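Local coordinates for succinoglycan biosynthesis protein (Bacillus cereus ATCC 14579, PDB 2QGM) that probably acts as a hydrolase of the erythromycin esterase family, with a suggested link to succinoglycan biosynthesis and no established substrate, at residues 74-80 and 334-339; 99-103 and 151-155; 114-120 and 174-179; 121-126 and 164-168. One frame throughout, in Å; residues are numbered along the deposited sequence.

In the fold
Contacts 1 and 4 reach the same mixed sheet. Contact 1 joins two parallel strands in its interior, and contact 4 lays helix 115-127 against 166-171, an outermost strand; their centres are about 21 Å apart. Contact 2 pairs helices 87-104 and 143-157. It touches contact 1 through Leu100 and Val77, and contact 4 more widely: their centres are about 12 Å apart, Tyr155 and Val101 pack on Ile165, and Lys153 probably hydrogen-bonds to Tyr124. Contact 3 uses the start of the helix that contact 4 uses further on, with about 13 Å between centres. Contacts 1 and 3 lie on opposite sides of the chain's centre, with about 25 Å between their centres.

Contact 1 of 4, residues 74-80 and 334-339; sequences AQYVGLG and NNYVTI
Strands 76-79 and 336-339 run side by side in parallel, and Asn335 holds their beginning. Its CG stands anti to the backbone N (chi1 -159°), which carries the amide toward Gln75. Asn335 OD1 accepts Gln75 N at 2.8 Å, with the donor above the carbonyl plane of Asn335. Asn335 ND2 gives a hydrogen to Gln75 OE1 at 2.9 Å, in the carbonyl plane of Gln75 and on a lone pair. The two amide planes are 39° apart.

Ile339 can be followed outward. Its CB lies 3.5 Å from Gly78 O. Ile339 CG1 passes the same Gly78 O at 3.9 Å. Ile339 CD1 touches Val77 CG1 at 3.7 Å and also Leu79 CD2. Val337 CG2 meets Ala74 CB on this face. On the other face, the edge of the Tyr336 ring faces Tyr76 CB, and Tyr336 CE1 comes 3.6 Å from Gly78 N. The Tyr336 hydroxyl is hydrogen-bonded to Ile310 O.

Backbone bonds alternate between the strands, from Tyr76 N to Asn335 O through to Gly80 N to Ile339 O. Strand 301-304 bonds to the far edge of 76-79, and Ile432 to that of 336-339. Such pairing is typical of the parallel core of an alpha/beta sheet.

Contact 2 of 4, residues 99-103 and 151-155; sequences YLVTE and WMKDY
A contact between two nearly parallel helices, 87-104 and 143-157, brings Val101 against Trp151 and Tyr155; side chains alone make it. The two helical segments run 10° apart, with their axes 12.4 Å from each other. Large aromatic groups span that distance.

Val101 CB points at the edge of the Trp151 ring, in its plane, with Trp151 CH2 at 3.6 Å. Val101 CG1 lies over one face of the Tyr155 ring, 3.9 Å from the centroid, a CH-pi contact. CG1 is anti to the backbone N (chi1 172°), and this turns it onto that face. Thr102 CG2 adds a looser touch on Trp151 CZ2 at 4.1 Å, while its OG1 is hydrogen-bonded to Lys98 O in its own helix.

Trp151 and Tyr155 are one helical turn apart, and Tyr155 CB sits on one face of the indole. Val101 thus meets an indole edge with CB and a phenol face with CG1. Met302 of strand 301-304 also touches Val101, and Ile165 touches Tyr155. This is the side-by-side helix layer of an alpha/beta fold.

Contact 3 of 4, residues 114-120 and 174-179; sequences DWGNGLK and ALDQGS
The Trp115 indole meets Ser179 at its edge: Ser179 OG lies in the ring plane, 3.8 Å from Trp115 CD1. The ring of His289 also meets the indole, with planes at about 40°, and Trp115 NE1 is hydrogen-bonded to Thr259 OG1. A second flat group is the Asp176 carboxylate. Asp176 OD1 reaches Gly116 CA at 3.1 Å, which the lack of a side chain there allows.

Asp176 is the N-cap of helix 177-190. Its CG stands between the backbone N and the carbonyl carbon (chi1 71°), which lets OD1 turn back to the helix start. Asp176 OD1 takes the Ser179 OG hydrogen at 2.7 Å, met almost end-on to its C-O bond, and a weak bond from Ser179 N.

The lysine chain bends at its end, and Lys120 NZ forms a salt bridge to Asp176 OD2 at 3.3 Å. One water donates to both Asp176 OD2, at 2.6 Å, and Gly116 O. A second accepts from Gly116 N at 2.8 Å and donates to Ala174 O. With no direct hydrogen bond between the segments, water and charge link the first turns of helix 115-127 to the start of helix 177-190. The lysine and the helix N-terminus would probably stabilise Asp176 as a carboxylate.

Contact 4 of 4, residues 121-126 and 164-168; sequences LNEYIQ and KIQFI
Leu121 and Phe167 form the tight part of this contact. Leu121 CB sits over the centre of the phenyl ring of Phe167, 3.8 Å from the centroid, a CH-pi contact. Leu121 CD1 reaches farther out, to Phe167 CZ at 3.5 Å. Phe167 CG stands anti to the backbone N (chi1 -168°), which swings the ring toward the helix, one face against Leu121. Phe109 meets the same ring edge-to-face. Ile125 CD1 closes in from the next turn, 3.7 Å from Phe167 CB and 3.4 Å from Ile165 O.

Asn122 lies between this packing and the polar side. Asn122 OD1 accepts Phe167 N at 2.8 Å. The N-H...O angle is straight, 169°, but the donor stands well above the carbonyl plane. Asn122 ND2 gives a longer bond of 3.3 Å to Gln166 OE1, which lies in the amide plane of Asn122. The two amides are almost perpendicular, 85° apart. Trp255 of helix 253-269 touches both side chains.

The looser, partly exposed side holds Gln126 and Lys164. Gln126 leans over toward the strand, and Lys164 leads away to bond Asn161 O through NZ.

The helix segment runs nearly antiparallel to strand 166-168. Strand 108-111 bonds to Gln166 and Ile168, while Phe167 N turns to the helix. Asn122 thus gives an amide of this outermost strand a side-chain acceptor beside an apolar core.

Contact 1 of 4, residues 74-80 and 334-339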
loop_
_atom_site.group_PDB
_atom_site.type_symbol
_atom_site.label_atom_id
_atom_site.label_comp_id
_atom_site.label_asym_id
_atom_site.label_seq_id
_atom_site.Cartn_x
_atom_site.Cartn_y
_atom_site.Cartn_z
ATOM N N ALA A 74 3.929 -17.264 4.594
ATOM C CA ALA A 74 3.647 -15.969 5.198
ATOM C C ALA A 74 2.215 -15.558 4.860
ATOM O O ALA A 74 1.776 -15.711 3.715
ATOM C CB ALA A 74 4.630 -14.926 4.679
ATOM N N GLN A 75 1.484 -15.037 5.847
ATOM C CA GLN A 75 0.100 -14.612 5.618
ATOM C C GLN A 75 -0.037 -13.142 5.205
ATOM O O GLN A 75 -1.113 -12.721 4.788
ATOM C CB GLN A 75 -0.751 -14.866 6.864
ATOM C CG GLN A 75 -0.836 -16.325 7.303
ATOM C CD GLN A 75 -1.688 -16.482 8.547
ATOM O OE1 GLN A 75 -1.467 -15.802 9.547
ATOM N NE2 GLN A 75 -2.670 -17.379 8.492
ATOM N N TYR A 76 1.038 -12.365 5.336
ATOM C CA TYR A 76 1.011 -10.954 4.941
ATOM C C TYR A 76 2.151 -10.632 3.989
ATOM O O TYR A 76 3.314 -10.923 4.285
ATOM C CB TYR A 76 1.152 -10.017 6.139
ATOM C CG TYR A 76 0.025 -10.068 7.133
ATOM C CD1 TYR A 76 -0.067 -11.105 8.055
ATOM C CD2 TYR A 76 -0.911 -9.042 7.202
ATOM C CE1 TYR A 76 -1.056 -11.116 9.029
ATOM C CE2 TYR A 76 -1.910 -9.038 8.179
ATOM C CZ TYR A 76 -1.969 -10.077 9.093
ATOM O OH TYR A 76 -2.897 -10.065 10.112
ATOM N N VAL A 77 1.831 -10.032 2.847
ATOM C CA VAL A 77 2.865 -9.660 1.883
ATOM C C VAL A 77 2.746 -8.187 1.513
ATOM O O VAL A 77 1.692 -7.743 1.056
ATOM C CB VAL A 77 2.782 -10.509 0.581
ATOM C CG1 VAL A 77 3.700 -9.921 -0.489
ATOM C CG2 VAL A 77 3.188 -11.948 0.859
ATOM N N GLY A 78 3.826 -7.433 1.716
ATOM C CA GLY A 78 3.821 -6.023 1.364
ATOM C C GLY A 78 4.370 -5.887 -0.040
ATOM O O GLY A 78 5.435 -6.423 -0.335
ATOM N N LEU A 79 3.648 -5.182 -0.908
ATOM C CA LEU A 79 4.059 -5.000 -2.298
ATOM C C LEU A 79 4.283 -3.520 -2.576
ATOM O O LEU A 79 3.333 -2.771 -2.806
ATOM C CB LEU A 79 2.974 -5.528 -3.243
ATOM C CG LEU A 79 2.466 -6.953 -3.025
ATOM C CD1 LEU A 79 1.195 -7.171 -3.844
ATOM C CD2 LEU A 79 3.547 -7.954 -3.417
ATOM N N GLY A 80 5.543 -3.101 -2.571
ATOM C CA GLY A 80 5.844 -1.697 -2.805
ATOM C C GLY A 80 5.972 -1.251 -4.251
ATOM O O GLY A 80 5.853 -2.046 -5.184
ATOM N N ASN A 334 8.060 -13.042 11.227
ATOM C CA ASN A 334 8.204 -13.732 9.948
ATOM C C ASN A 334 6.912 -13.964 9.173
ATOM O O ASN A 334 6.940 -14.526 8.074
ATOM C CB ASN A 334 8.922 -15.068 10.143
ATOM C CG ASN A 334 10.420 -14.900 10.325
ATOM O OD1 ASN A 334 11.129 -15.848 10.658
ATOM N ND2 ASN A 334 10.911 -13.687 10.101
ATOM N N ASN A 335 5.778 -13.536 9.722
ATOM C CA ASN A 335 4.502 -13.722 9.032
ATOM C C ASN A 335 4.215 -12.550 8.103
ATOM O O ASN A 335 3.159 -12.495 7.475
ATOM C CB ASN A 335 3.357 -13.890 10.033
ATOM C CG ASN A 335 2.148 -14.578 9.419
ATOM O OD1 ASN A 335 2.286 -15.441 8.540
ATOM N ND2 ASN A 335 0.959 -14.221 9.893
ATOM N N TYR A 336 5.150 -11.607 8.039
ATOM C CA TYR A 336 5.026 -10.455 7.141
ATOM C C TYR A 336 6.269 -10.399 6.261
ATOM O O TYR A 336 7.378 -10.179 6.746
ATOM C CB TYR A 336 4.898 -9.140 7.921
ATOM C CG TYR A 336 4.944 -7.897 7.044
ATOM C CD1 TYR A 336 4.027 -7.717 6.010
ATOM C CD2 TYR A 336 5.883 -6.893 7.266
ATOM C CE1 TYR A 336 4.039 -6.568 5.221
ATOM C CE2 TYR A 336 5.903 -5.736 6.483
ATOM C CZ TYR A 336 4.972 -5.583 5.459
ATOM O OH TYR A 336 4.963 -4.449 4.677
ATOM N N VAL A 337 6.079 -10.619 4.965
ATOM C CA VAL A 337 7.184 -10.582 4.016
ATOM C C VAL A 337 7.068 -9.296 3.205
ATOM O O VAL A 337 5.976 -8.920 2.777
ATOM C CB VAL A 337 7.147 -11.797 3.054
ATOM C CG1 VAL A 337 8.123 -11.585 1.914
ATOM C CG2 VAL A 337 7.511 -13.074 3.808
ATOM N N THR A 338 8.196 -8.620 3.008
ATOM C CA THR A 338 8.228 -7.370 2.255
ATOM C C THR A 338 8.921 -7.493 0.918
ATOM O O THR A 338 10.051 -7.966 0.838
ATOM C CB THR A 338 8.951 -6.248 3.032
ATOM O OG1 THR A 338 10.210 -6.730 3.519
ATOM C CG2 THR A 338 8.105 -5.770 4.183
ATOM N N ILE A 339 8.235 -7.046 -0.130
ATOM C CA ILE A 339 8.768 -7.074 -1.485
ATOM C C ILE A 339 8.838 -5.640 -1.993
ATOM O O ILE A 339 7.817 -5.062 -2.371
ATOM C CB ILE A 339 7.850 -7.873 -2.424
ATOM C CG1 ILE A 339 7.614 -9.260 -1.831
ATOM C CG2 ILE A 339 8.468 -7.953 -3.824
ATOM C CD1 ILE A 339 6.660 -10.117 -2.622
#

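Contact 2 of 4, residues 99-103 and 151-155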
loop_
_atom_site.group_PDB
_atom_site.type_symbol
_atom_site.label_atom_id
_atom_site.label_comp_id
_atom_site.label_asym_id
_atom_site.label_seq_id
_atom_site.Cartn_x
_atom_site.Cartn_y
_atom_site.Cartn_z
ATOM N N TYR A 99 -0.888 -13.581 -9.405
ATOM C CA TYR A 99 -0.210 -14.820 -9.039
ATOM C C TYR A 99 -0.513 -15.199 -7.585
ATOM O O TYR A 99 -0.841 -16.349 -7.290
ATOM C CB TYR A 99 1.302 -14.672 -9.233
ATOM C CG TYR A 99 2.078 -15.903 -8.831
ATOM C CD1 TYR A 99 2.050 -17.056 -9.609
ATOM C CD2 TYR A 99 2.824 -15.920 -7.653
ATOM C CE1 TYR A 99 2.753 -18.199 -9.222
ATOM C CE2 TYR A 99 3.522 -17.053 -7.259
ATOM C CZ TYR A 99 3.483 -18.189 -8.044
ATOM O OH TYR A 99 4.151 -19.325 -7.638
ATOM N N LEU A 100 -0.410 -14.232 -6.676
ATOM C CA LEU A 100 -0.688 -14.496 -5.261
ATOM C C LEU A 100 -2.118 -14.984 -5.043
ATOM O O LEU A 100 -2.364 -15.888 -4.245
ATOM C CB LEU A 100 -0.466 -13.231 -4.423
ATOM C CG LEU A 100 0.975 -12.741 -4.270
ATOM C CD1 LEU A 100 0.994 -11.548 -3.337
ATOM C CD2 LEU A 100 1.864 -13.851 -3.732
ATOM N N VAL A 101 -3.069 -14.391 -5.756
ATOM C CA VAL A 101 -4.465 -14.785 -5.599
ATOM C C VAL A 101 -4.754 -16.169 -6.180
ATOM O O VAL A 101 -5.311 -17.032 -5.499
ATOM C CB VAL A 101 -5.421 -13.747 -6.258
ATOM C CG1 VAL A 101 -6.846 -14.266 -6.259
ATOM C CG2 VAL A 101 -5.379 -12.441 -5.495
ATOM N N THR A 102 -4.340 -16.380 -7.423
ATOM C CA THR A 102 -4.589 -17.634 -8.117
ATOM C C THR A 102 -3.719 -18.833 -7.741
ATOM O O THR A 102 -4.183 -19.974 -7.822
ATOM C CB THR A 102 -4.479 -17.444 -9.638
ATOM O OG1 THR A 102 -3.144 -17.049 -9.967
ATOM C CG2 THR A 102 -5.447 -16.381 -10.123
ATOM N N GLU A 103 -2.474 -18.597 -7.340
ATOM C CA GLU A 103 -1.562 -19.697 -7.003
ATOM C C GLU A 103 -1.166 -19.831 -5.526
ATOM O O GLU A 103 -0.689 -20.889 -5.107
ATOM C CB GLU A 103 -0.276 -19.574 -7.841
ATOM C CG GLU A 103 -0.471 -19.667 -9.356
ATOM C CD GLU A 103 -1.130 -20.968 -9.790
ATOM O OE1 GLU A 103 -0.836 -22.017 -9.186
ATOM O OE2 GLU A 103 -1.933 -20.944 -10.744
ATOM N N TRP A 151 -9.960 -7.029 -13.313
ATOM C CA TRP A 151 -9.656 -8.447 -13.169
ATOM C C TRP A 151 -10.215 -8.969 -11.846
ATOM O O TRP A 151 -10.756 -10.073 -11.769
ATOM C CB TRP A 151 -8.148 -8.698 -13.194
ATOM C CG TRP A 151 -7.826 -10.085 -12.746
ATOM C CD1 TRP A 151 -8.042 -11.234 -13.440
ATOM C CD2 TRP A 151 -7.366 -10.480 -11.444
ATOM N NE1 TRP A 151 -7.756 -12.325 -12.653
ATOM C CE2 TRP A 151 -7.340 -11.889 -11.423
ATOM C CE3 TRP A 151 -6.979 -9.778 -10.295
ATOM C CZ2 TRP A 151 -6.945 -12.614 -10.294
ATOM C CZ3 TRP A 151 -6.586 -10.503 -9.170
ATOM C CH2 TRP A 151 -6.574 -11.905 -9.183
HETATM N N MSE A 152 -10.072 -8.176 -10.792
HETATM C CA MSE A 152 -10.575 -8.576 -9.479
HETATM C C MSE A 152 -12.086 -8.824 -9.551
HETATM O O MSE A 152 -12.602 -9.793 -8.982
HETATM C CB MSE A 152 -10.266 -7.492 -8.440
HETATM C CG MSE A 152 -8.779 -7.295 -8.185
HETATM SE SE MSE A 152 -8.433 -6.021 -6.788
HETATM C CE MSE A 152 -6.564 -6.458 -6.496
ATOM N N LYS A 153 -12.793 -7.946 -10.261
ATOM C CA LYS A 153 -14.237 -8.088 -10.424
ATOM C C LYS A 153 -14.500 -9.396 -11.190
ATOM O O LYS A 153 -15.383 -10.171 -10.819
ATOM C CB LYS A 153 -14.799 -6.897 -11.206
ATOM C CG LYS A 153 -16.308 -6.916 -11.362
ATOM C CD LYS A 153 -16.800 -5.838 -12.325
ATOM C CE LYS A 153 -16.411 -6.152 -13.761
ATOM N NZ LYS A 153 -16.892 -5.106 -14.716
ATOM N N ASP A 154 -13.719 -9.647 -12.241
ATOM C CA ASP A 154 -13.885 -10.875 -13.032
ATOM C C ASP A 154 -13.645 -12.115 -12.172
ATOM O O ASP A 154 -14.409 -13.073 -12.242
ATOM C CB ASP A 154 -12.921 -10.919 -14.226
ATOM C CG ASP A 154 -13.210 -9.852 -15.264
ATOM O OD1 ASP A 154 -14.353 -9.345 -15.315
ATOM O OD2 ASP A 154 -12.286 -9.531 -16.044
ATOM N N TYR A 155 -12.581 -12.091 -11.371
ATOM C CA TYR A 155 -12.253 -13.223 -10.507
ATOM C C TYR A 155 -13.434 -13.501 -9.570
ATOM O O TYR A 155 -13.881 -14.641 -9.439
ATOM C CB TYR A 155 -10.978 -12.931 -9.692
ATOM C CG TYR A 155 -10.529 -14.087 -8.802
ATOM C CD1 TYR A 155 -9.700 -15.101 -9.290
ATOM C CD2 TYR A 155 -10.986 -14.196 -7.488
ATOM C CE1 TYR A 155 -9.349 -16.198 -8.488
ATOM C CE2 TYR A 155 -10.638 -15.287 -6.680
ATOM C CZ TYR A 155 -9.823 -16.281 -7.186
ATOM O OH TYR A 155 -9.494 -17.356 -6.391
#

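Contact 3 of 4, residues 114-120 and 174-179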
loop_
_atom_site.group_PDB
_atom_site.type_symbol
_atom_site.label_atom_id
_atom_site.label_comp_id
_atom_site.label_asym_id
_atom_site.label_seq_id
_atom_site.Cartn_x
_atom_site.Cartn_y
_atom_site.Cartn_z
ATOM N N ASP A 114 -7.992 5.694 0.530
ATOM C CA ASP A 114 -8.887 5.991 1.639
ATOM C C ASP A 114 -9.982 4.961 1.893
ATOM O O ASP A 114 -10.554 4.378 0.967
ATOM C CB ASP A 114 -9.502 7.384 1.479
ATOM C CG ASP A 114 -8.448 8.490 1.450
ATOM O OD1 ASP A 114 -7.352 8.293 2.024
ATOM O OD2 ASP A 114 -8.719 9.562 0.864
ATOM N N TRP A 115 -10.256 4.748 3.177
ATOM C CA TRP A 115 -11.263 3.797 3.641
ATOM C C TRP A 115 -12.549 3.869 2.813
ATOM O O TRP A 115 -13.008 2.857 2.268
ATOM C CB TRP A 115 -11.560 4.067 5.123
ATOM C CG TRP A 115 -12.558 3.107 5.687
ATOM C CD1 TRP A 115 -13.907 3.264 5.735
ATOM C CD2 TRP A 115 -12.287 1.790 6.181
ATOM N NE1 TRP A 115 -14.500 2.124 6.225
ATOM C CE2 TRP A 115 -13.527 1.202 6.507
ATOM C CE3 TRP A 115 -11.111 1.048 6.380
ATOM C CZ2 TRP A 115 -13.632 -0.103 7.018
ATOM C CZ3 TRP A 115 -11.214 -0.250 6.888
ATOM C CH2 TRP A 115 -12.468 -0.808 7.201
ATOM N N GLY A 116 -13.110 5.071 2.705
ATOM C CA GLY A 116 -14.337 5.266 1.945
ATOM C C GLY A 116 -14.270 4.823 0.495
ATOM O O GLY A 116 -15.219 4.230 -0.032
ATOM N N ASN A 117 -13.158 5.134 -0.162
ATOM C CA ASN A 117 -12.959 4.745 -1.560
ATOM C C ASN A 117 -12.884 3.229 -1.599
ATOM O O ASN A 117 -13.346 2.594 -2.547
ATOM C CB ASN A 117 -11.663 5.342 -2.094
ATOM C CG ASN A 117 -11.794 6.822 -2.393
ATOM O OD1 ASN A 117 -10.799 7.540 -2.490
ATOM N ND2 ASN A 117 -13.031 7.282 -2.568
ATOM N N GLY A 118 -12.306 2.656 -0.549
ATOM C CA GLY A 118 -12.192 1.210 -0.469
ATOM C C GLY A 118 -13.550 0.535 -0.466
ATOM O O GLY A 118 -13.737 -0.478 -1.138
ATOM N N LEU A 119 -14.493 1.095 0.294
ATOM C CA LEU A 119 -15.853 0.564 0.391
ATOM C C LEU A 119 -16.498 0.507 -1.000
ATOM O O LEU A 119 -17.159 -0.469 -1.343
ATOM C CB LEU A 119 -16.706 1.453 1.319
ATOM C CG LEU A 119 -16.285 1.575 2.792
ATOM C CD1 LEU A 119 -17.260 2.481 3.554
ATOM C CD2 LEU A 119 -16.252 0.195 3.435
ATOM N N LYS A 120 -16.287 1.554 -1.796
ATOM C CA LYS A 120 -16.852 1.628 -3.135
ATOM C C LYS A 120 -16.136 0.693 -4.097
ATOM O O LYS A 120 -16.767 0.097 -4.973
ATOM C CB LYS A 120 -16.797 3.065 -3.670
ATOM C CG LYS A 120 -17.503 4.088 -2.789
ATOM C CD LYS A 120 -17.319 5.504 -3.321
ATOM C CE LYS A 120 -17.783 6.557 -2.315
ATOM N NZ LYS A 120 -19.187 6.340 -1.865
ATOM N N ALA A 174 -9.119 11.181 4.266
ATOM C CA ALA A 174 -10.437 11.790 4.150
ATOM C C ALA A 174 -11.520 10.773 4.512
ATOM O O ALA A 174 -11.308 9.562 4.404
ATOM C CB ALA A 174 -10.666 12.287 2.724
ATOM N N LEU A 175 -12.668 11.267 4.966
ATOM C CA LEU A 175 -13.793 10.394 5.284
ATOM C C LEU A 175 -14.949 10.912 4.450
ATOM O O LEU A 175 -15.433 12.020 4.671
ATOM C CB LEU A 175 -14.149 10.463 6.768
ATOM C CG LEU A 175 -13.127 9.907 7.761
ATOM C CD1 LEU A 175 -13.583 10.236 9.176
ATOM C CD2 LEU A 175 -12.986 8.410 7.567
ATOM N N ASP A 176 -15.370 10.116 3.474
ATOM C CA ASP A 176 -16.459 10.493 2.587
ATOM C C ASP A 176 -17.816 10.269 3.246
ATOM O O ASP A 176 -17.921 9.593 4.267
ATOM C CB ASP A 176 -16.377 9.675 1.300
ATOM C CG ASP A 176 -16.750 8.222 1.515
ATOM O OD1 ASP A 176 -16.239 7.619 2.477
ATOM O OD2 ASP A 176 -17.554 7.692 0.720
ATOM N N GLN A 177 -18.856 10.846 2.651
ATOM C CA GLN A 177 -20.213 10.711 3.171
ATOM C C GLN A 177 -20.621 9.236 3.165
ATOM O O GLN A 177 -21.381 8.786 4.024
ATOM C CB GLN A 177 -21.177 11.534 2.311
ATOM C CG GLN A 177 -22.607 11.589 2.818
ATOM C CD GLN A 177 -22.713 12.146 4.225
ATOM O OE1 GLN A 177 -22.086 13.152 4.556
ATOM N NE2 GLN A 177 -23.504 11.486 5.067
ATOM N N GLY A 178 -20.109 8.496 2.189
ATOM C CA GLY A 178 -20.418 7.080 2.095
ATOM C C GLY A 178 -20.030 6.332 3.362
ATOM O O GLY A 178 -20.708 5.385 3.756
ATOM N N SER A 179 -18.942 6.753 4.002
ATOM C CA SER A 179 -18.488 6.106 5.235
ATOM C C SER A 179 -19.472 6.336 6.378
ATOM O O SER A 179 -19.855 5.404 7.072
ATOM C CB SER A 179 -17.096 6.614 5.636
ATOM O OG SER A 179 -16.108 6.186 4.707
HETATM O O HOH W 1 -17.654 5.122 0.958
HETATM O O HOH W 2 -12.841 7.867 3.069
#

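Contact 4 of 4, residues 121-126 and 164-168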
loop_
_atom_site.group_PDB
_atom_site.type_symbol
_atom_site.label_atom_id
_atom_site.label_comp_id
_atom_site.label_asym_id
_atom_site.label_seq_id
_atom_site.Cartn_x
_atom_site.Cartn_y
_atom_site.Cartn_z
ATOM N N LEU A 121 -14.822 0.569 -3.952
ATOM C CA LEU A 121 -14.066 -0.324 -4.830
ATOM C C LEU A 121 -14.426 -1.761 -4.494
ATOM O O LEU A 121 -14.499 -2.613 -5.385
ATOM C CB LEU A 121 -12.560 -0.095 -4.668
ATOM C CG LEU A 121 -12.074 1.124 -5.459
ATOM C CD1 LEU A 121 -10.741 1.622 -4.915
ATOM C CD2 LEU A 121 -11.969 0.752 -6.928
ATOM N N ASN A 122 -14.666 -2.036 -3.216
ATOM C CA ASN A 122 -15.021 -3.395 -2.839
ATOM C C ASN A 122 -16.393 -3.704 -3.414
ATOM O O ASN A 122 -16.620 -4.791 -3.930
ATOM C CB ASN A 122 -15.021 -3.589 -1.318
ATOM C CG ASN A 122 -14.941 -5.056 -0.927
ATOM O OD1 ASN A 122 -14.398 -5.875 -1.671
ATOM N ND2 ASN A 122 -15.467 -5.392 0.247
ATOM N N GLU A 123 -17.307 -2.742 -3.354
ATOM C CA GLU A 123 -18.639 -2.963 -3.906
ATOM C C GLU A 123 -18.506 -3.219 -5.403
ATOM O O GLU A 123 -19.212 -4.061 -5.959
ATOM C CB GLU A 123 -19.536 -1.747 -3.664
ATOM C CG GLU A 123 -20.980 -1.968 -4.089
ATOM C CD GLU A 123 -21.871 -0.781 -3.776
ATOM O OE1 GLU A 123 -21.752 -0.232 -2.660
ATOM O OE2 GLU A 123 -22.687 -0.394 -4.644
ATOM N N TYR A 124 -17.595 -2.499 -6.052
ATOM C CA TYR A 124 -17.369 -2.680 -7.482
ATOM C C TYR A 124 -16.901 -4.097 -7.811
ATOM O O TYR A 124 -17.427 -4.737 -8.732
ATOM C CB TYR A 124 -16.315 -1.707 -8.012
ATOM C CG TYR A 124 -16.085 -1.893 -9.498
ATOM C CD1 TYR A 124 -17.019 -1.445 -10.420
ATOM C CD2 TYR A 124 -14.981 -2.602 -9.975
ATOM C CE1 TYR A 124 -16.872 -1.692 -11.778
ATOM C CE2 TYR A 124 -14.826 -2.864 -11.339
ATOM C CZ TYR A 124 -15.782 -2.400 -12.236
ATOM O OH TYR A 124 -15.663 -2.629 -13.592
ATOM N N ILE A 125 -15.900 -4.582 -7.079
ATOM C CA ILE A 125 -15.384 -5.919 -7.359
ATOM C C ILE A 125 -16.298 -7.050 -6.877
ATOM O O ILE A 125 -16.066 -8.206 -7.215
ATOM C CB ILE A 125 -13.940 -6.118 -6.796
ATOM C CG1 ILE A 125 -13.932 -6.111 -5.269
ATOM C CG2 ILE A 125 -13.025 -5.022 -7.329
ATOM C CD1 ILE A 125 -12.645 -6.698 -4.696
ATOM N N GLN A 126 -17.334 -6.724 -6.106
ATOM C CA GLN A 126 -18.273 -7.748 -5.639
ATOM C C GLN A 126 -19.512 -7.799 -6.539
ATOM O O GLN A 126 -20.011 -8.877 -6.844
ATOM C CB GLN A 126 -18.747 -7.475 -4.204
ATOM C CG GLN A 126 -17.646 -7.304 -3.184
ATOM C CD GLN A 126 -16.812 -8.549 -2.964
ATOM O OE1 GLN A 126 -15.689 -8.462 -2.469
ATOM N NE2 GLN A 126 -17.356 -9.713 -3.310
ATOM N N LYS A 164 -14.100 -14.961 -2.068
ATOM C CA LYS A 164 -13.931 -13.741 -2.859
ATOM C C LYS A 164 -12.825 -12.806 -2.381
ATOM O O LYS A 164 -12.511 -12.745 -1.195
ATOM C CB LYS A 164 -15.246 -12.958 -2.876
ATOM C CG LYS A 164 -16.464 -13.783 -3.257
ATOM C CD LYS A 164 -16.303 -14.410 -4.632
ATOM C CE LYS A 164 -17.601 -15.049 -5.091
ATOM N NZ LYS A 164 -18.026 -16.115 -4.142
ATOM N N ILE A 165 -12.243 -12.069 -3.318
ATOM C CA ILE A 165 -11.206 -11.104 -2.977
ATOM C C ILE A 165 -11.917 -9.950 -2.294
ATOM O O ILE A 165 -12.973 -9.515 -2.749
ATOM C CB ILE A 165 -10.503 -10.545 -4.237
ATOM C CG1 ILE A 165 -9.764 -11.657 -4.982
ATOM C CG2 ILE A 165 -9.529 -9.442 -3.846
ATOM C CD1 ILE A 165 -9.239 -11.216 -6.347
ATOM N N GLN A 166 -11.345 -9.461 -1.200
ATOM C CA GLN A 166 -11.923 -8.335 -0.482
ATOM C C GLN A 166 -11.019 -7.136 -0.749
ATOM O O GLN A 166 -9.794 -7.247 -0.683
ATOM C CB GLN A 166 -11.965 -8.626 1.026
ATOM C CG GLN A 166 -12.894 -9.778 1.421
ATOM C CD GLN A 166 -14.345 -9.505 1.076
ATOM O OE1 GLN A 166 -14.872 -8.427 1.361
ATOM N NE2 GLN A 166 -15.007 -10.488 0.472
ATOM N N PHE A 167 -11.617 -5.997 -1.072
ATOM C CA PHE A 167 -10.832 -4.793 -1.306
ATOM C C PHE A 167 -10.970 -3.945 -0.050
ATOM O O PHE A 167 -12.094 -3.671 0.393
ATOM C CB PHE A 167 -11.372 -4.020 -2.513
ATOM C CG PHE A 167 -10.452 -2.931 -2.980
ATOM C CD1 PHE A 167 -10.208 -1.811 -2.180
ATOM C CD2 PHE A 167 -9.790 -3.043 -4.193
ATOM C CE1 PHE A 167 -9.307 -0.825 -2.590
ATOM C CE2 PHE A 167 -8.890 -2.064 -4.613
ATOM C CZ PHE A 167 -8.644 -0.953 -3.812
ATOM N N ILE A 168 -9.836 -3.554 0.527
ATOM C CA ILE A 168 -9.829 -2.740 1.738
ATOM C C ILE A 168 -9.035 -1.454 1.506
ATOM O O ILE A 168 -7.899 -1.502 1.030
ATOM C CB ILE A 168 -9.164 -3.491 2.930
ATOM C CG1 ILE A 168 -9.874 -4.813 3.203
ATOM C CG2 ILE A 168 -9.154 -2.609 4.163
ATOM C CD1 ILE A 168 -9.234 -5.990 2.511
#